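Local coordinates for protein prephenate dehydrogenase (Aquifex aeolicus, PDB 2G5C) that probably catalyses the NAD-dependent oxidative decarboxylation of prephenate to 4-hydroxyphenylpyruvate, a step of tyrosine biosynthesis, at residues V9-M12 with G13-A17. Numbering follows the deposited sequence.
With NAD (nicotinamide-adenine-dinucleotide), chain E.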
ATOM      1  N   VAL A   9      25.570 -15.283  -0.538  1.00 25.81           N
ATOM      2  CA  VAL A   9      24.829 -16.055  -1.526  1.00 27.04           C
ATOM      3  C   VAL A   9      23.381 -16.269  -1.092  1.00 26.77           C
ATOM      4  O   VAL A   9      23.012 -17.346  -0.623  1.00 25.85           O
ATOM      5  CB  VAL A   9      25.495 -17.436  -1.775  1.00 27.49           C
ATOM      6  CG1 VAL A   9      24.866 -18.106  -2.986  1.00 28.27           C
ATOM      7  CG2 VAL A   9      26.993 -17.267  -1.982  1.00 28.68           C
ATOM      8  N   GLY A  10      22.571 -15.228  -1.249  1.00 26.04           N
ATOM      9  CA  GLY A  10      21.173 -15.315  -0.883  1.00 25.93           C
ATOM     10  C   GLY A  10      20.303 -15.058  -2.095  1.00 27.18           C
ATOM     11  O   GLY A  10      20.670 -15.407  -3.220  1.00 26.15           O
ATOM     12  N   PHE A  11      19.147 -14.442  -1.869  1.00 27.32           N
ATOM     13  CA  PHE A  11      18.228 -14.136  -2.953  1.00 26.44           C
ATOM     14  C   PHE A  11      18.872 -13.228  -4.002  1.00 25.91           C
ATOM     15  O   PHE A  11      18.840 -13.522  -5.195  1.00 24.56           O
ATOM     16  CB  PHE A  11      16.966 -13.463  -2.395  1.00 27.52           C
ATOM     17  CG  PHE A  11      16.050 -12.934  -3.455  1.00 29.95           C
ATOM     18  CD1 PHE A  11      15.408 -13.800  -4.331  1.00 30.66           C
ATOM     19  CD2 PHE A  11      15.843 -11.567  -3.592  1.00 31.87           C
ATOM     20  CE1 PHE A  11      14.572 -13.311  -5.333  1.00 33.39           C
ATOM     21  CE2 PHE A  11      15.010 -11.067  -4.589  1.00 34.06           C
ATOM     22  CZ  PHE A  11      14.372 -11.943  -5.461  1.00 33.39           C
HETATM   23  N   MSE A  12      19.455 -12.123  -3.552  1.00 25.15           N
HETATM   24  CA  MSE A  12      20.086 -11.178  -4.464  1.00 27.47           C
HETATM   25  C   MSE A  12      21.406 -11.709  -5.025  1.00 26.21           C
HETATM   26  O   MSE A  12      21.625 -11.686  -6.238  1.00 27.18           O
HETATM   27  CB  MSE A  12      20.307  -9.836  -3.757  1.00 27.66           C
HETATM   28  CG  MSE A  12      19.025  -9.193  -3.224  1.00 30.86           C
HETATM   29 SE   MSE A  12      17.745  -8.694  -4.598  1.00 37.87          SE
HETATM   30  CE  MSE A  12      18.685  -7.166  -5.323  1.00 33.97           C
ATOM     31  N   GLY A  13      22.282 -12.181  -4.146  1.00 26.39           N
ATOM     32  CA  GLY A  13      23.553 -12.715  -4.605  1.00 27.28           C
ATOM     33  C   GLY A  13      23.288 -13.817  -5.610  1.00 27.65           C
ATOM     34  O   GLY A  13      23.884 -13.854  -6.686  1.00 26.73           O
ATOM     35  N   GLY A  14      22.368 -14.710  -5.259  1.00 28.96           N
ATOM     36  CA  GLY A  14      22.020 -15.806  -6.144  1.00 29.07           C
ATOM     37  C   GLY A  14      21.388 -15.351  -7.446  1.00 30.05           C
ATOM     38  O   GLY A  14      21.628 -15.951  -8.491  1.00 31.81           O
ATOM     39  N   SER A  15      20.585 -14.291  -7.398  1.00 30.09           N
ATOM     40  CA  SER A  15      19.930 -13.789  -8.607  1.00 31.07           C
ATOM     41  C   SER A  15      20.935 -13.192  -9.582  1.00 31.33           C
ATOM     42  O   SER A  15      20.826 -13.388 -10.794  1.00 31.81           O
ATOM     43  CB  SER A  15      18.867 -12.738  -8.257  1.00 30.58           C
ATOM     44  OG  SER A  15      17.792 -13.314  -7.530  1.00 31.89           O
ATOM     45  N   PHE A  16      21.907 -12.451  -9.057  1.00 31.45           N
ATOM     46  CA  PHE A  16      22.928 -11.849  -9.908  1.00 31.07           C
ATOM     47  C   PHE A  16      23.715 -12.955 -10.595  1.00 30.87           C
ATOM     48  O   PHE A  16      24.003 -12.877 -11.787  1.00 32.61           O
ATOM     49  CB  PHE A  16      23.889 -10.994  -9.083  1.00 31.48           C
ATOM     50  CG  PHE A  16      24.996 -10.379  -9.897  1.00 32.08           C
ATOM     51  CD1 PHE A  16      24.730  -9.342 -10.789  1.00 33.36           C
ATOM     52  CD2 PHE A  16      26.301 -10.845  -9.782  1.00 32.45           C
ATOM     53  CE1 PHE A  16      25.749  -8.776 -11.556  1.00 33.47           C
ATOM     54  CE2 PHE A  16      27.329 -10.288 -10.543  1.00 33.38           C
ATOM     55  CZ  PHE A  16      27.052  -9.250 -11.431  1.00 32.57           C
ATOM     56  N   ALA A  17      24.057 -13.984  -9.829  1.00 30.92           N
ATOM     57  CA  ALA A  17      24.815 -15.120 -10.344  1.00 32.98           C
ATOM     58  C   ALA A  17      24.084 -15.810 -11.493  1.00 34.20           C
ATOM     59  O   ALA A  17      24.667 -16.087 -12.541  1.00 33.12           O
ATOM     60  CB  ALA A  17      25.081 -16.120  -9.218  1.00 31.63           C
TER
HETATM   61  PA  NAD E3686      19.292 -12.888   1.956  1.00 33.72           P
HETATM   62  O1A NAD E3686      18.539 -13.685   0.975  1.00 31.02           O
HETATM   63  O2A NAD E3686      18.893 -13.060   3.406  1.00 30.42           O
HETATM   64  O5B NAD E3686      20.831 -13.232   1.729  1.00 32.16           O
HETATM   65  C5B NAD E3686      21.806 -12.631   2.531  1.00 31.31           C
HETATM   66  C4B NAD E3686      23.004 -13.559   2.626  1.00 28.47           C
HETATM   67  O4B NAD E3686      23.905 -12.897   3.474  1.00 30.43           O
HETATM   68  C3B NAD E3686      22.682 -14.902   3.321  1.00 30.82           C
HETATM   69  O3B NAD E3686      22.949 -16.020   2.483  1.00 29.46           O
HETATM   70  C2B NAD E3686      23.530 -14.843   4.594  1.00 31.01           C
HETATM   71  O2B NAD E3686      23.987 -16.082   5.094  1.00 30.47           O
HETATM   72  C1B NAD E3686      24.618 -13.905   4.126  1.00 30.12           C
HETATM   73  N9A NAD E3686      25.479 -13.245   5.123  1.00 30.09           N
HETATM   74  C8A NAD E3686      25.142 -12.666   6.323  1.00 27.82           C
HETATM   75  N7A NAD E3686      26.257 -12.184   6.897  1.00 30.08           N
HETATM   76  C5A NAD E3686      27.307 -12.443   6.085  1.00 30.74           C
HETATM   77  C6A NAD E3686      28.685 -12.186   6.148  1.00 28.94           C
HETATM   78  N6A NAD E3686      29.213 -11.553   7.181  1.00 30.57           N
HETATM   79  N1A NAD E3686      29.515 -12.604   5.106  1.00 30.91           N
HETATM   80  C2A NAD E3686      28.986 -13.275   4.003  1.00 30.49           C
HETATM   81  N3A NAD E3686      27.625 -13.533   3.931  1.00 33.27           N
HETATM   82  C4A NAD E3686      26.815 -13.118   4.961  1.00 30.27           C
HETATM   83  O3  NAD E3686      19.222 -11.290   1.612  1.00 33.51           O
HETATM   84  PN  NAD E3686      18.968 -10.646   0.162  1.00 35.85           P
HETATM   85  O1N NAD E3686      19.598 -11.513  -0.852  1.00 33.26           O
HETATM   86  O2N NAD E3686      17.504 -10.419   0.018  1.00 36.82           O
HETATM   87  O5D NAD E3686      19.658  -9.187   0.152  1.00 39.31           O
HETATM   88  C5D NAD E3686      21.059  -9.031   0.274  1.00 37.72           C
HETATM   89  C4D NAD E3686      21.511  -7.562   0.117  1.00 36.50           C
HETATM   90  O4D NAD E3686      20.852  -6.970  -0.990  1.00 37.28           O
HETATM   91  C3D NAD E3686      21.299  -6.602   1.296  1.00 37.26           C
HETATM   92  O3D NAD E3686      22.524  -5.908   1.543  1.00 36.27           O
HETATM   93  C2D NAD E3686      20.198  -5.645   0.866  1.00 37.35           C
HETATM   94  O2D NAD E3686      20.365  -4.331   1.390  1.00 34.62           O
HETATM   95  C1D NAD E3686      20.268  -5.726  -0.658  1.00 36.28           C
HETATM   96  N1N NAD E3686      18.974  -5.608  -1.399  1.00 37.05           N
HETATM   97  C2N NAD E3686      17.927  -6.454  -1.040  1.00 37.34           C
HETATM   98  C3N NAD E3686      16.700  -6.370  -1.712  1.00 38.73           C
HETATM   99  C7N NAD E3686      15.584  -7.291  -1.314  1.00 39.37           C
HETATM  100  O7N NAD E3686      14.400  -7.183  -1.990  1.00 41.08           O
HETATM  101  N7N NAD E3686      15.688  -8.191  -0.352  1.00 39.82           N
HETATM  102  C4N NAD E3686      16.550  -5.415  -2.755  1.00 38.80           C
HETATM  103  C5N NAD E3686      17.619  -4.561  -3.111  1.00 37.80           C
HETATM  104  C6N NAD E3686      18.836  -4.670  -2.417  1.00 38.49           C
HETATM  105  O   HOH W   1      22.153 -12.306  -1.406  1.00 25.06           O
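G10 and G14 join the glycine-rich turn to the first turn of helix 11-22: G10 is the N-cap residue, and G14 N donates to G10 O over 2.7 Å. F16 N donates to M12 O in the next step of the helix. F11 O takes two donors, S15 N at 2.9 Å and S15 OG at 2.6 Å, which reach it from opposite faces of the carbonyl plane. The S15 hydroxyl swings back to F11 O because OG lies anti to its own carbonyl carbon (chi1 -66°). S15 OG also sits over one face of the F11 ring, towards the rim, 3.9 Å from F11 CE1, and bonds L132 N. Replacing S15 by alanine removes the hydroxyl, and is likely to leave L132 N without this acceptor and F11 O with the backbone donor alone. On the cofactor side, F11 N donates to NAD O1A (3.0 Å) and M12 N to NAD O1N (2.8 Å), both nearly straight. A water accepts from G13 N and lies within bonding distance of NAD O1N. The bent M12 selenomethionine chain sets SE 3.8 Å from C3N of the nicotinamide. G10 lies against the 5'-ester oxygen NAD O5B, which links the adenosine ribose to its phosphate, where a side chain would clash. This is the Rossmann-type diphosphate loop: one phosphate oxygen on each of two successive amides, at a helix start whose dipole would probably favour the negative charge.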